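PDB 1WLU: phenylacetic acid degradation protein PaaI, which probably hydrolyses acyl-CoA thioesters as a hot dog-fold thioesterase, and binds coenzyme A. Local coordinates for residues Leu11-Leu16 with Phe51-Asn56. Sequence-based numbering, arbitrary orientation.
Sequences LKVLHL and FALASN
Leu53, on the last turns of helix 40-56, lays its CD1 end against Val13 and its CB against Leu16, both on the edge strand 12-17. The far end meets Val13, CD1 lying 3.6 Å from CG2 of the valine, and the two side chains slant across each other. Nearer the helix, Leu16 lies at about a right angle to Leu53 and brings its CD1 methyl to 3.9 Å from the CB of Leu53. The same methyl also lies beside the backbone of this turn, 3.9 Å from the carbonyl O of Leu53. Leu16 holds CG anti to the backbone N (chi1 -175°), and chi2 of 61° then sets CD1 against the helix, although the CB of Leu16 does not head there. Val13 needs no such detour, since its CB already points at the helix.

The strand bends between these two residues. A classic beta bulge, in which Leu14 and His15 lie opposite Val22 of strand 20-26, redirects the chain; Val13 and Leu16, one before and one after it, both meet Leu53. On its other faces the helix packs against the sheet, Phe51 on Tyr96 and Val98 and Ala54 on Ala84, as expected for the central helix of a hot dog fold, around which the antiparallel sheet curls. Leu34 of the second subunit also packs on Leu53, so Leu53 is shared between the strand and that subunit.

Within the helix, Asn56 ND2 bonds Ala52 O at 2.7 Å, while Asn56 OD1 accepts from Ala61 N beyond it. No hydrogen bond crosses between strand and helix here, and the side chains that touch are all apolar; the small contact therefore rests on van der Waals packing and the burial of Leu53, with little directional constraint.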
loop_
_atom_site.group_PDB
_atom_site.type_symbol
_atom_site.label_atom_id
_atom_site.label_comp_id
_atom_site.label_asym_id
_atom_site.label_seq_id
_atom_site.Cartn_x
_atom_site.Cartn_y
_atom_site.Cartn_z
ATOM N N LEU A 11 6.700 7.058 24.010
ATOM C CA LEU A 11 5.365 7.397 23.535
ATOM C C LEU A 11 4.335 7.413 24.658
ATOM O O LEU A 11 4.468 6.699 25.656
ATOM C CB LEU A 11 4.933 6.409 22.449
ATOM C CG LEU A 11 5.926 6.221 21.298
ATOM C CD1 LEU A 11 5.304 5.314 20.242
ATOM C CD2 LEU A 11 6.292 7.571 20.695
ATOM N N LYS A 12 3.310 8.241 24.485
ATOM C CA LYS A 12 2.239 8.362 25.466
ATOM C C LYS A 12 0.899 8.369 24.748
ATOM O O LYS A 12 0.815 8.735 23.577
ATOM C CB LYS A 12 2.398 9.654 26.266
ATOM C CG LYS A 12 3.705 9.732 27.043
ATOM C CD LYS A 12 3.825 11.039 27.802
ATOM C CE LYS A 12 5.149 11.115 28.546
ATOM N NZ LYS A 12 5.280 12.380 29.320
ATOM N N VAL A 13 -0.149 7.952 25.449
ATOM C CA VAL A 13 -1.481 7.931 24.864
ATOM C C VAL A 13 -2.211 9.208 25.258
ATOM O O VAL A 13 -2.264 9.558 26.439
ATOM C CB VAL A 13 -2.287 6.707 25.356
ATOM C CG1 VAL A 13 -3.695 6.732 24.770
ATOM C CG2 VAL A 13 -1.571 5.423 24.962
ATOM N N LEU A 14 -2.753 9.916 24.272
ATOM C CA LEU A 14 -3.484 11.149 24.539
ATOM C C LEU A 14 -4.987 10.924 24.454
ATOM O O LEU A 14 -5.772 11.761 24.896
ATOM C CB LEU A 14 -3.076 12.251 23.558
ATOM C CG LEU A 14 -1.599 12.653 23.547
ATOM C CD1 LEU A 14 -1.434 13.884 22.669
ATOM C CD2 LEU A 14 -1.114 12.942 24.962
ATOM N N HIS A 15 -5.388 9.798 23.873
ATOM C CA HIS A 15 -6.803 9.481 23.771
ATOM C C HIS A 15 -7.020 8.033 23.371
ATOM O O HIS A 15 -6.263 7.470 22.583
ATOM C CB HIS A 15 -7.498 10.405 22.764
ATOM C CG HIS A 15 -8.987 10.452 22.919
ATOM N ND1 HIS A 15 -9.835 9.578 22.273
ATOM C CD2 HIS A 15 -9.777 11.249 23.677
ATOM C CE1 HIS A 15 -11.082 9.834 22.627
ATOM N NE2 HIS A 15 -11.075 10.843 23.478
ATOM N N LEU A 16 -8.045 7.422 23.953
ATOM C CA LEU A 16 -8.400 6.052 23.628
ATOM C C LEU A 16 -9.889 5.912 23.875
ATOM O O LEU A 16 -10.376 6.200 24.969
ATOM C CB LEU A 16 -7.629 5.047 24.487
ATOM C CG LEU A 16 -7.859 3.579 24.105
ATOM C CD1 LEU A 16 -7.397 3.333 22.673
ATOM C CD2 LEU A 16 -7.102 2.671 25.065
ATOM N N PHE A 51 -2.673 2.816 15.789
ATOM C CA PHE A 51 -3.412 1.836 14.993
ATOM C C PHE A 51 -3.716 0.600 15.848
ATOM O O PHE A 51 -4.846 0.106 15.873
ATOM C CB PHE A 51 -2.537 1.483 13.778
ATOM C CG PHE A 51 -2.963 0.258 13.012
ATOM C CD1 PHE A 51 -4.192 0.204 12.364
ATOM C CD2 PHE A 51 -2.078 -0.802 12.855
ATOM C CE1 PHE A 51 -4.523 -0.885 11.561
ATOM C CE2 PHE A 51 -2.401 -1.896 12.054
ATOM C CZ PHE A 51 -3.625 -1.933 11.406
ATOM N N ALA A 52 -2.701 0.120 16.559
ATOM C CA ALA A 52 -2.846 -1.046 17.422
ATOM C C ALA A 52 -3.861 -0.807 18.533
ATOM O O ALA A 52 -4.745 -1.630 18.767
ATOM C CB ALA A 52 -1.498 -1.409 18.027
ATOM N N LEU A 53 -3.735 0.323 19.218
ATOM C CA LEU A 53 -4.654 0.629 20.304
ATOM C C LEU A 53 -6.086 0.812 19.809
ATOM O O LEU A 53 -7.022 0.246 20.378
ATOM C CB LEU A 53 -4.182 1.875 21.061
ATOM C CG LEU A 53 -2.904 1.665 21.882
ATOM C CD1 LEU A 53 -2.501 2.968 22.550
ATOM C CD2 LEU A 53 -3.131 0.576 22.928
ATOM N N ALA A 54 -6.264 1.587 18.744
ATOM C CA ALA A 54 -7.604 1.811 18.211
ATOM C C ALA A 54 -8.262 0.503 17.781
ATOM O O ALA A 54 -9.410 0.232 18.127
ATOM C CB ALA A 54 -7.551 2.774 17.031
ATOM N N SER A 55 -7.537 -0.311 17.024
ATOM C CA SER A 55 -8.098 -1.565 16.548
ATOM C C SER A 55 -8.409 -2.558 17.662
ATOM O O SER A 55 -9.420 -3.259 17.608
ATOM C CB SER A 55 -7.166 -2.212 15.514
ATOM O OG SER A 55 -5.884 -2.490 16.054
ATOM N N ASN A 56 -7.559 -2.612 18.681
ATOM C CA ASN A 56 -7.788 -3.558 19.759
ATOM C C ASN A 56 -8.914 -3.184 20.715
ATOM O O ASN A 56 -9.291 -3.988 21.565
ATOM C CB ASN A 56 -6.475 -3.829 20.499
ATOM C CG ASN A 56 -5.610 -4.847 19.767
ATOM O OD1 ASN A 56 -5.691 -6.050 20.027
ATOM N ND2 ASN A 56 -4.802 -4.373 18.825
#